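Local coordinates for protein cytochrome P450 reductase (Amycolatopsis methanolica 239, PDB 5OGX) that transfers electrons from NADH, by way of FAD and a [2Fe-2S] cluster, to the partner cytochrome P450 that O-demethylates lignin-derived aromatic compounds such as guaiacol, at residues T286-R297 with G313-M322; D112-V120 with R245-R255. All coordinates share one frame; numbering follows the deposited sequence. Where two conformers were deposited one is given.

Overall arrangement
Interaction 1 lies within one domain, interaction 2 between two. In 286-297 with 313-322, two neighbouring helices of the NAD-binding domain pack side by side over its parallel sheet; a buried apolar layer faces the strands, while arginines and backbone carbonyls close the more exposed ends. In 112-120 with 245-255, a hairpin of the FAD-binding domain's antiparallel sheet meets a loop of the NAD-binding domain, and partly buried arginine-aspartate salt bridges with two bridging waters carry much of the contact. The two share no helix or strand; their centres are about 26 Å apart and their nearest atoms about 12 Å apart, without touching.

Interaction 1 (T286-R297 with G313-M322); sequences TDAFVEDVPSGR and GVKAFKRRRM
Thr286 and Phe289 of helix 285-292 pack against Gly313, Ala316 and Phe317 of helix 307-319, helices joined through strand 300-305 and side by side over the parallel sheet of the Rossmann-like alpha/beta NAD-binding domain. The short segments are nearly parallel, 13° between their directions, with axes 10.4 Å apart.

Apolar packing fills the side next to the sheet. Small residues suit the close start: the methyl CG2 of Thr286 meets Ala316 CB at 3.6 Å, and its OG1 lies against the CA of Gly313, where no side chain intervenes. One turn further along, the rings of Phe289 and Phe317 meet obliquely, planes 73° apart, with Phe289 CD2 3.6 Å from Phe317 CE1. Met322 adds its end, CE touching CE2 and CZ of Phe289 while lying over one face of the Phe317 ring. Both rings rest on Val211 of strand 210-215, and Trp299 meets Phe289 edge-to-face.

Polar contacts tie together the C-terminal ends of the two helices. Arg320 bends early, at chi2 (-39°), which brings its guanidinium across Val290; CG1 of that valine sits over the centre of one face, and at the edge NH1 donates to a lone pair of Pro294 O, 2.7 Å away. The long side chain thus combines apolar cover with a bond to a carbonyl beyond the helix end. Arg321, with positive phi, is the C-prime residue of a Schellman motif that closes helix 307-319.

Backbone meets backbone where glycine lets the chains come close: Gly296 N donates to Arg320 O at 2.8 Å, and Gly296 O receives a CA-H...O contact from Met322. At the exposed rim the extended Arg297 runs obliquely past Arg321, laying its CD over one face of that guanidinium, 3.6 Å from Arg321 NH2.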
loop_
_atom_site.group_PDB
_atom_site.type_symbol
_atom_site.label_atom_id
_atom_site.label_comp_id
_atom_site.label_asym_id
_atom_site.label_seq_id
_atom_site.Cartn_x
_atom_site.Cartn_y
_atom_site.Cartn_z
ATOM N N THR A 286 -15.447 -7.897 -5.801
ATOM C CA THR A 286 -15.174 -9.270 -5.410
ATOM C C THR A 286 -16.246 -10.220 -5.932
ATOM O O THR A 286 -15.938 -11.342 -6.351
ATOM C CB THR A 286 -15.038 -9.339 -3.894
ATOM O OG1 THR A 286 -13.924 -8.510 -3.534
ATOM C CG2 THR A 286 -14.769 -10.754 -3.448
ATOM N N ASP A 287 -17.505 -9.774 -5.960
ATOM C CA ASP A 287 -18.577 -10.604 -6.508
ATOM C C ASP A 287 -18.334 -10.952 -7.973
ATOM O O ASP A 287 -18.646 -12.064 -8.413
ATOM C CB ASP A 287 -19.922 -9.888 -6.368
ATOM C CG ASP A 287 -20.283 -9.580 -4.927
ATOM O OD1 ASP A 287 -19.637 -10.130 -4.009
ATOM O OD2 ASP A 287 -21.233 -8.797 -4.713
ATOM N N ALA A 288 -17.806 -10.010 -8.753
ATOM C CA ALA A 288 -17.593 -10.268 -10.174
ATOM C C ALA A 288 -16.502 -11.309 -10.397
ATOM O O ALA A 288 -16.608 -12.142 -11.305
ATOM C CB ALA A 288 -17.250 -8.971 -10.908
ATOM N N PHE A 289 -15.436 -11.274 -9.593
ATOM C CA PHE A 289 -14.408 -12.297 -9.731
ATOM C C PHE A 289 -14.966 -13.673 -9.405
ATOM O O PHE A 289 -14.731 -14.638 -10.140
ATOM C CB PHE A 289 -13.212 -11.994 -8.828
ATOM C CG PHE A 289 -12.279 -13.162 -8.657
ATOM C CD1 PHE A 289 -11.456 -13.562 -9.697
ATOM C CD2 PHE A 289 -12.190 -13.829 -7.436
ATOM C CE1 PHE A 289 -10.584 -14.609 -9.554
ATOM C CE2 PHE A 289 -11.315 -14.898 -7.277
ATOM C CZ PHE A 289 -10.509 -15.287 -8.336
ATOM N N VAL A 290 -15.695 -13.778 -8.289
ATOM C CA VAL A 290 -16.294 -15.048 -7.892
ATOM C C VAL A 290 -17.183 -15.588 -9.005
ATOM O O VAL A 290 -17.216 -16.796 -9.266
ATOM C CB VAL A 290 -17.068 -14.876 -6.572
ATOM C CG1 VAL A 290 -17.843 -16.138 -6.244
ATOM C CG2 VAL A 290 -16.108 -14.516 -5.438
ATOM N N GLU A 291 -17.900 -14.697 -9.694
ATOM C CA GLU A 291 -18.732 -15.118 -10.824
ATOM C C GLU A 291 -17.881 -15.661 -11.970
ATOM O O GLU A 291 -18.247 -16.653 -12.609
ATOM C CB GLU A 291 -19.582 -13.949 -11.330
ATOM C CG GLU A 291 -20.755 -13.569 -10.450
ATOM C CD GLU A 291 -21.308 -12.181 -10.771
ATOM O OE1 GLU A 291 -20.994 -11.636 -11.854
ATOM O OE2 GLU A 291 -22.052 -11.632 -9.927
ATOM N N ASP A 292 -16.758 -15.007 -12.261
ATOM C CA ASP A 292 -15.902 -15.386 -13.381
ATOM C C ASP A 292 -15.076 -16.634 -13.100
ATOM O O ASP A 292 -14.795 -17.412 -14.024
ATOM C CB ASP A 292 -14.946 -14.241 -13.724
ATOM C CG ASP A 292 -15.652 -13.033 -14.298
ATOM O OD1 ASP A 292 -16.806 -13.164 -14.739
ATOM O OD2 ASP A 292 -15.038 -11.949 -14.323
ATOM N N VAL A 293 -14.666 -16.823 -11.848
ATOM C CA VAL A 293 -13.708 -17.845 -11.431
ATOM C C VAL A 293 -14.289 -18.522 -10.195
ATOM O O VAL A 293 -13.961 -18.136 -9.060
ATOM C CB VAL A 293 -12.335 -17.211 -11.147
ATOM C CG1 VAL A 293 -11.298 -18.269 -10.722
ATOM C CG2 VAL A 293 -11.847 -16.433 -12.392
ATOM N N PRO A 294 -15.159 -19.519 -10.359
ATOM C CA PRO A 294 -15.914 -20.023 -9.199
ATOM C C PRO A 294 -15.047 -20.667 -8.140
ATOM O O PRO A 294 -15.413 -20.641 -6.957
ATOM C CB PRO A 294 -16.882 -21.033 -9.826
ATOM C CG PRO A 294 -17.011 -20.601 -11.234
ATOM C CD PRO A 294 -15.660 -20.076 -11.621
ATOM N N SER A 295 -13.895 -21.224 -8.512
ATOM C CA SER A 295 -12.976 -21.796 -7.535
ATOM C C SER A 295 -11.664 -21.033 -7.586
ATOM O O SER A 295 -11.006 -20.993 -8.630
ATOM C CB SER A 295 -12.754 -23.289 -7.798
ATOM O OG SER A 295 -11.637 -23.759 -7.059
ATOM N N GLY A 296 -11.286 -20.427 -6.458
ATOM C CA GLY A 296 -10.024 -19.728 -6.313
ATOM C C GLY A 296 -8.834 -20.584 -5.947
ATOM O O GLY A 296 -7.746 -20.058 -5.709
ATOM N N ARG A 297 -8.983 -21.901 -5.900
ATOM C CA ARG A 297 -7.859 -22.723 -5.475
ATOM C C ARG A 297 -6.731 -22.634 -6.498
ATOM O O ARG A 297 -6.947 -22.821 -7.708
ATOM C CB ARG A 297 -8.291 -24.169 -5.275
ATOM C CG ARG A 297 -7.223 -24.957 -4.529
ATOM C CD ARG A 297 -7.752 -26.246 -3.948
ATOM N NE ARG A 297 -6.704 -26.881 -3.148
ATOM C CZ ARG A 297 -6.607 -28.192 -2.959
ATOM N NH1 ARG A 297 -7.494 -29.004 -3.508
ATOM N NH2 ARG A 297 -5.620 -28.691 -2.219
ATOM N N GLY A 313 -13.481 -8.880 1.127
ATOM C CA GLY A 313 -12.923 -9.559 -0.030
ATOM C C GLY A 313 -12.043 -10.735 0.346
ATOM O O GLY A 313 -12.108 -11.789 -0.284
ATOM N N VAL A 314 -11.210 -10.571 1.387
ATOM C CA VAL A 314 -10.376 -11.681 1.847
ATOM C C VAL A 314 -11.244 -12.876 2.220
ATOM O O VAL A 314 -10.957 -14.026 1.858
ATOM C CB VAL A 314 -9.494 -11.242 3.033
ATOM C CG1 VAL A 314 -8.923 -12.462 3.743
ATOM C CG2 VAL A 314 -8.380 -10.328 2.557
ATOM N N LYS A 315 -12.316 -12.629 2.972
ATOM C CA LYS A 315 -13.146 -13.745 3.403
ATOM C C LYS A 315 -13.831 -14.411 2.215
ATOM O O LYS A 315 -13.970 -15.638 2.185
ATOM C CB LYS A 315 -14.164 -13.271 4.443
ATOM C CG LYS A 315 -13.486 -12.996 5.781
ATOM C CD LYS A 315 -14.366 -12.247 6.760
ATOM C CE LYS A 315 -13.507 -11.637 7.862
ATOM N NZ LYS A 315 -14.306 -11.011 8.954
ATOM N N ALA A 316 -14.253 -13.622 1.228
ATOM C CA ALA A 316 -14.878 -14.202 0.044
ATOM C C ALA A 316 -13.890 -15.056 -0.741
ATOM O O ALA A 316 -14.242 -16.156 -1.191
ATOM C CB ALA A 316 -15.454 -13.104 -0.846
ATOM N N PHE A 317 -12.666 -14.557 -0.937
ATOM C CA PHE A 317 -11.623 -15.374 -1.559
ATOM C C PHE A 317 -11.467 -16.706 -0.827
ATOM O O PHE A 317 -11.389 -17.774 -1.445
ATOM C CB PHE A 317 -10.287 -14.631 -1.548
ATOM C CG PHE A 317 -10.152 -13.521 -2.561
ATOM C CD1 PHE A 317 -11.125 -13.271 -3.508
ATOM C CD2 PHE A 317 -9.005 -12.736 -2.552
ATOM C CE1 PHE A 317 -10.958 -12.248 -4.439
ATOM C CE2 PHE A 317 -8.827 -11.730 -3.482
ATOM C CZ PHE A 317 -9.807 -11.486 -4.414
ATOM N N LYS A 318 -11.409 -16.661 0.506
ATOM C CA LYS A 318 -11.140 -17.888 1.255
ATOM C C LYS A 318 -12.302 -18.866 1.152
ATOM O O LYS A 318 -12.091 -20.082 1.096
ATOM C CB LYS A 318 -10.844 -17.562 2.721
ATOM C CG LYS A 318 -9.469 -16.982 2.959
ATOM C CD LYS A 318 -9.315 -16.529 4.420
ATOM C CE LYS A 318 -7.941 -15.917 4.673
ATOM N NZ LYS A 318 -7.667 -15.745 6.140
ATOM N N ARG A 319 -13.534 -18.358 1.107
ATOM C CA ARG A 319 -14.688 -19.245 0.999
ATOM C C ARG A 319 -14.702 -19.986 -0.331
ATOM O O ARG A 319 -15.278 -21.078 -0.425
ATOM C CB ARG A 319 -15.979 -18.453 1.178
ATOM C CG ARG A 319 -16.144 -17.883 2.576
ATOM C CD ARG A 319 -17.524 -17.275 2.772
ATOM N NE ARG A 319 -18.089 -16.765 1.526
ATOM C CZ ARG A 319 -18.155 -15.478 1.208
ATOM N NH1 ARG A 319 -18.682 -15.118 0.052
ATOM N NH2 ARG A 319 -17.691 -14.555 2.047
ATOM N N ARG A 320 -14.085 -19.413 -1.363
ATOM C CA ARG A 320 -13.931 -20.076 -2.649
ATOM C C ARG A 320 -12.599 -20.806 -2.754
ATOM O O ARG A 320 -12.159 -21.127 -3.866
ATOM C CB ARG A 320 -14.099 -19.064 -3.784
ATOM C CG ARG A 320 -15.519 -18.495 -3.896
ATOM C CD ARG A 320 -16.554 -19.579 -3.622
ATOM N NE ARG A 320 -17.924 -19.169 -3.926
ATOM C CZ ARG A 320 -18.517 -19.354 -5.100
ATOM N NH1 ARG A 320 -17.861 -19.935 -6.093
ATOM N NH2 ARG A 320 -19.772 -18.957 -5.282
ATOM N N ARG A 321 -11.952 -21.052 -1.614
ATOM C CA ARG A 321 -10.844 -21.978 -1.437
ATOM C C ARG A 321 -9.535 -21.435 -1.988
ATOM O O ARG A 321 -8.602 -22.204 -2.240
ATOM C CB ARG A 321 -11.179 -23.354 -2.027
ATOM C CG ARG A 321 -12.295 -24.041 -1.218
ATOM C CD ARG A 321 -12.910 -25.234 -1.941
ATOM N NE ARG A 321 -12.037 -26.398 -1.868
ATOM C CZ ARG A 321 -11.429 -26.925 -2.923
ATOM N NH1 ARG A 321 -11.612 -26.385 -4.120
ATOM N NH2 ARG A 321 -10.645 -27.988 -2.785
ATOM N N MET A 322 -9.415 -20.113 -2.113
ATOM C CA MET A 322 -8.105 -19.522 -2.361
ATOM C C MET A 322 -7.265 -19.648 -1.091
ATOM O O MET A 322 -7.774 -19.483 0.023
ATOM C CB MET A 322 -8.266 -18.056 -2.792
ATOM C CG MET A 322 -7.000 -17.412 -3.298
ATOM S SD MET A 322 -7.118 -15.671 -3.664
ATOM C CE MET A 322 -8.395 -15.695 -4.947
#

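Interaction 2 (D112-V120 with R245-R255); sequences DIARDTRRV and RGAADLYDLGR
The guanidinium of Arg115 is enclosed on both faces: Ala248 CB lies over the centre of one, and the guanidinium of Arg245 covers the opposite one, offset, with planes 26° apart. At its edge is the carboxylate of Asp249, gripped side-on. Arg115 NE donates to Asp249 OD1 at 2.9 Å and Arg115 NH1 to Asp249 OD2 at 2.8 Å, both nearly straight and in the guanidinium plane, but meeting the oxygens from above the carboxylate plane. Gly246 N also donates to OD2, from the same face as Arg115 NH1. The two like charges are probably tolerated because that carboxylate is near both, though no N-H of Arg245 points at it; Glu275 also salt-bridges Arg115.

Arg119 holds Asp252 differently. Its NH1 and NH2 reach OD2 and OD1 end-on, each on a syn lone pair, with the flat groups only 8° from coplanar; the bend at chi3 (-44°) turns the guanidinium into place. Arg255 NH2 donates to Asp252 OD2 from above the carboxylate plane, and Glu162 binds both arginines.

These pairs join the antiparallel sheet of the FAD-binding domain, at the hairpin between strands 101-114 and 117-124, to the loop after strand 238-244 of the NAD-binding domain. A type II turn from Ala114 to Thr117 and a classic beta bulge, Ile113 and Ala114 facing Thr117, shape the hairpin tip.

Between the salt bridges, Ile113 CD1 lies over the Tyr251 ring, 3.9 Å from its centroid, a CH-pi contact, and Tyr251 OH hydrogen-bonds His164 of the FAD site. Ala114, small enough to fit close against the loop carbonyls, sets CB 3.4 Å from Leu250 O, while Arg115 N donates to Ala248 O. One water bridges Ile113 O and Leu250 O; another donates to Thr117 OG1 and Asp249 O, each at 2.8 Å.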
loop_
_atom_site.group_PDB
_atom_site.type_symbol
_atom_site.label_atom_id
_atom_site.label_comp_id
_atom_site.label_asym_id
_atom_site.label_seq_id
_atom_site.Cartn_x
_atom_site.Cartn_y
_atom_site.Cartn_z
ATOM N N ASP A 112 -7.085 16.334 -13.152
ATOM C CA ASP A 112 -8.379 15.752 -12.818
ATOM C C ASP A 112 -8.663 14.664 -13.849
ATOM O O ASP A 112 -8.823 14.961 -15.035
ATOM C CB ASP A 112 -9.464 16.831 -12.818
ATOM C CG ASP A 112 -9.392 17.731 -11.598
ATOM O OD1 ASP A 112 -9.670 17.257 -10.478
ATOM O OD2 ASP A 112 -9.031 18.918 -11.753
ATOM N N ILE A 113 -8.692 13.402 -13.418
ATOM C CA ILE A 113 -8.785 12.288 -14.355
ATOM C C ILE A 113 -10.132 11.578 -14.318
ATOM O O ILE A 113 -10.438 10.824 -15.257
ATOM C CB ILE A 113 -7.639 11.272 -14.146
ATOM C CG1 ILE A 113 -7.686 10.636 -12.747
ATOM C CG2 ILE A 113 -6.289 11.935 -14.392
ATOM C CD1 ILE A 113 -6.613 9.573 -12.551
ATOM N N ALA A 114 -10.943 11.794 -13.292
ATOM C CA ALA A 114 -12.248 11.153 -13.160
ATOM C C ALA A 114 -12.978 11.845 -12.016
ATOM O O ALA A 114 -12.404 12.679 -11.312
ATOM C CB ALA A 114 -12.120 9.644 -12.913
ATOM N N ARG A 115 -14.251 11.494 -11.843
ATOM C CA ARG A 115 -15.030 12.059 -10.747
ATOM C C ARG A 115 -14.281 11.916 -9.429
ATOM O O ARG A 115 -13.908 10.806 -9.033
ATOM C CB ARG A 115 -16.395 11.382 -10.643
ATOM C CG ARG A 115 -17.224 11.896 -9.469
ATOM C CD ARG A 115 -18.676 11.463 -9.593
ATOM N NE ARG A 115 -18.815 10.008 -9.571
ATOM C CZ ARG A 115 -19.966 9.370 -9.766
ATOM N NH1 ARG A 115 -20.013 8.047 -9.728
ATOM N NH2 ARG A 115 -21.070 10.063 -9.998
ATOM N N ASP A 116 -14.038 13.054 -8.774
ATOM C CA ASP A 116 -13.360 13.109 -7.476
ATOM C C ASP A 116 -12.001 12.412 -7.490
ATOM O O ASP A 116 -11.557 11.909 -6.459
ATOM C CB ASP A 116 -14.227 12.503 -6.368
ATOM C CG ASP A 116 -15.412 13.373 -6.012
ATOM O OD1 ASP A 116 -15.346 14.597 -6.239
ATOM O OD2 ASP A 116 -16.409 12.823 -5.504
ATOM N N THR A 117 -11.319 12.381 -8.633
ATOM C CA THR A 117 -10.072 11.634 -8.752
ATOM C C THR A 117 -9.018 12.490 -9.432
ATOM O O THR A 117 -9.287 13.103 -10.472
ATOM C CB THR A 117 -10.271 10.329 -9.539
ATOM O OG1 THR A 117 -11.356 9.586 -8.972
ATOM C CG2 THR A 117 -9.011 9.487 -9.476
ATOM N N ARG A 118 -7.818 12.523 -8.849
ATOM C CA ARG A 118 -6.697 13.249 -9.421
ATOM C C ARG A 118 -5.471 12.357 -9.550
ATOM O O ARG A 118 -5.198 11.524 -8.679
ATOM C CB ARG A 118 -6.338 14.460 -8.577
ATOM C CG ARG A 118 -7.206 15.649 -8.909
ATOM C CD ARG A 118 -6.888 16.873 -8.078
ATOM N NE ARG A 118 -7.454 18.034 -8.759
ATOM C CZ ARG A 118 -7.110 19.300 -8.547
ATOM N NH1 ARG A 118 -6.182 19.615 -7.648
ATOM N NH2 ARG A 118 -7.709 20.255 -9.250
ATOM N N ARG A 119 -4.724 12.563 -10.628
ATOM C CA ARG A 119 -3.384 12.014 -10.764
ATOM C C ARG A 119 -2.393 13.074 -10.312
ATOM O O ARG A 119 -2.517 14.246 -10.677
ATOM C CB ARG A 119 -3.087 11.599 -12.210
ATOM C CG ARG A 119 -1.930 10.594 -12.326
ATOM C CD ARG A 119 -1.395 10.464 -13.752
ATOM N NE ARG A 119 -2.461 10.388 -14.755
ATOM C CZ ARG A 119 -3.123 9.276 -15.070
ATOM N NH1 ARG A 119 -2.844 8.118 -14.463
ATOM N NH2 ARG A 119 -4.071 9.323 -15.996
ATOM N N VAL A 120 -1.421 12.672 -9.508
ATOM C CA VAL A 120 -0.361 13.570 -9.081
ATOM C C VAL A 120 0.967 12.951 -9.486
ATOM O O VAL A 120 1.252 11.801 -9.138
ATOM C CB VAL A 120 -0.412 13.829 -7.567
ATOM C CG1 VAL A 120 0.773 14.663 -7.147
ATOM C CG2 VAL A 120 -1.741 14.490 -7.178
ATOM N N ARG A 245 -18.348 3.426 -8.020
ATOM C CA ARG A 245 -19.780 3.684 -7.942
ATOM C C ARG A 245 -20.416 3.742 -9.327
ATOM O O ARG A 245 -21.519 3.220 -9.532
ATOM C CB ARG A 245 -20.027 4.984 -7.179
ATOM C CG ARG A 245 -19.974 4.818 -5.669
ATOM C CD ARG A 245 -20.215 6.144 -4.957
ATOM N NE ARG A 245 -19.273 7.172 -5.396
ATOM C CZ ARG A 245 -19.620 8.290 -6.027
ATOM N NH1 ARG A 245 -20.896 8.541 -6.299
ATOM N NH2 ARG A 245 -18.689 9.163 -6.385
ATOM N N GLY A 246 -19.757 4.400 -10.281
ATOM C CA GLY A 246 -20.341 4.591 -11.598
ATOM C C GLY A 246 -19.262 4.826 -12.629
ATOM O O GLY A 246 -18.080 4.962 -12.302
ATOM N N ALA A 247 -19.691 4.902 -13.898
ATOM C CA ALA A 247 -18.729 5.052 -14.984
ATOM C C ALA A 247 -17.928 6.340 -14.852
ATOM O O ALA A 247 -16.771 6.400 -15.291
ATOM C CB ALA A 247 -19.440 5.003 -16.337
ATOM N N ALA A 248 -18.509 7.365 -14.225
ATOM C CA ALA A 248 -17.807 8.631 -14.063
ATOM C C ALA A 248 -16.555 8.497 -13.211
ATOM O O ALA A 248 -15.681 9.374 -13.265
ATOM C CB ALA A 248 -18.749 9.672 -13.453
ATOM N N ASP A 249 -16.453 7.423 -12.422
ATOM C CA ASP A 249 -15.302 7.165 -11.565
ATOM C C ASP A 249 -14.165 6.439 -12.275
ATOM O O ASP A 249 -13.088 6.280 -11.687
ATOM C CB ASP A 249 -15.728 6.326 -10.357
ATOM C CG ASP A 249 -16.812 6.989 -9.530
ATOM O OD1 ASP A 249 -16.635 8.162 -9.152
ATOM O OD2 ASP A 249 -17.830 6.324 -9.243
ATOM N N LEU A 250 -14.375 5.971 -13.500
ATOM C CA LEU A 250 -13.373 5.146 -14.158
ATOM C C LEU A 250 -12.311 6.023 -14.797
ATOM O O LEU A 250 -12.575 7.171 -15.184
ATOM C CB LEU A 250 -14.018 4.239 -15.215
ATOM C CG LEU A 250 -15.089 3.259 -14.727
ATOM C CD1 LEU A 250 -15.859 2.673 -15.900
ATOM C CD2 LEU A 250 -14.420 2.154 -13.886
ATOM N N TYR A 251 -11.096 5.488 -14.898
ATOM C CA TYR A 251 -10.014 6.243 -15.509
ATOM C C TYR A 251 -8.986 5.301 -16.118
ATOM O O TYR A 251 -8.973 4.096 -15.850
ATOM C CB TYR A 251 -9.342 7.204 -14.504
ATOM C CG TYR A 251 -8.722 6.565 -13.281
ATOM C CD1 TYR A 251 -9.472 6.376 -12.120
ATOM C CD2 TYR A 251 -7.378 6.189 -13.264
ATOM C CE1 TYR A 251 -8.916 5.813 -10.989
ATOM C CE2 TYR A 251 -6.806 5.620 -12.123
ATOM C CZ TYR A 251 -7.589 5.435 -10.992
ATOM O OH TYR A 251 -7.037 4.886 -9.860
ATOM N N ASP A 252 -8.151 5.876 -16.986
ATOM C CA ASP A 252 -7.052 5.170 -17.645
ATOM C C ASP A 252 -7.532 3.951 -18.433
ATOM O O ASP A 252 -6.801 2.971 -18.584
ATOM C CB ASP A 252 -5.974 4.768 -16.635
ATOM C CG ASP A 252 -5.060 5.920 -16.294
ATOM O OD1 ASP A 252 -5.193 6.977 -16.953
ATOM O OD2 ASP A 252 -4.232 5.773 -15.368
ATOM N N LEU A 253 -8.756 3.999 -18.962
ATOM C CA LEU A 253 -9.250 2.853 -19.717
ATOM C C LEU A 253 -8.352 2.561 -20.915
ATOM O O LEU A 253 -8.079 1.393 -21.221
ATOM C CB LEU A 253 -10.696 3.094 -20.154
ATOM C CG LEU A 253 -11.646 3.306 -18.967
ATOM C CD1 LEU A 253 -13.066 3.597 -19.430
ATOM C CD2 LEU A 253 -11.621 2.087 -18.033
ATOM N N GLY A 254 -7.834 3.605 -21.564
ATOM C CA GLY A 254 -6.950 3.386 -22.703
ATOM C C GLY A 254 -5.662 2.685 -22.313
ATOM O O GLY A 254 -5.157 1.834 -23.056
ATOM N N ARG A 255 -5.122 3.021 -21.135
ATOM C CA ARG A 255 -3.899 2.378 -20.656
ATOM C C ARG A 255 -4.123 0.893 -20.408
ATOM O O ARG A 255 -3.295 0.061 -20.793
ATOM C CB ARG A 255 -3.383 3.056 -19.376
ATOM C CG ARG A 255 -2.418 2.165 -18.602
ATOM C CD ARG A 255 -1.252 2.899 -17.936
ATOM N NE ARG A 255 -1.722 3.693 -16.815
ATOM C CZ ARG A 255 -0.987 4.112 -15.783
ATOM N NH1 ARG A 255 0.307 3.830 -15.674
ATOM N NH2 ARG A 255 -1.565 4.849 -14.851
HETATM O O HOH W 1 -12.089 9.306 -16.719
HETATM O O HOH W 2 -11.944 6.912 -9.262
#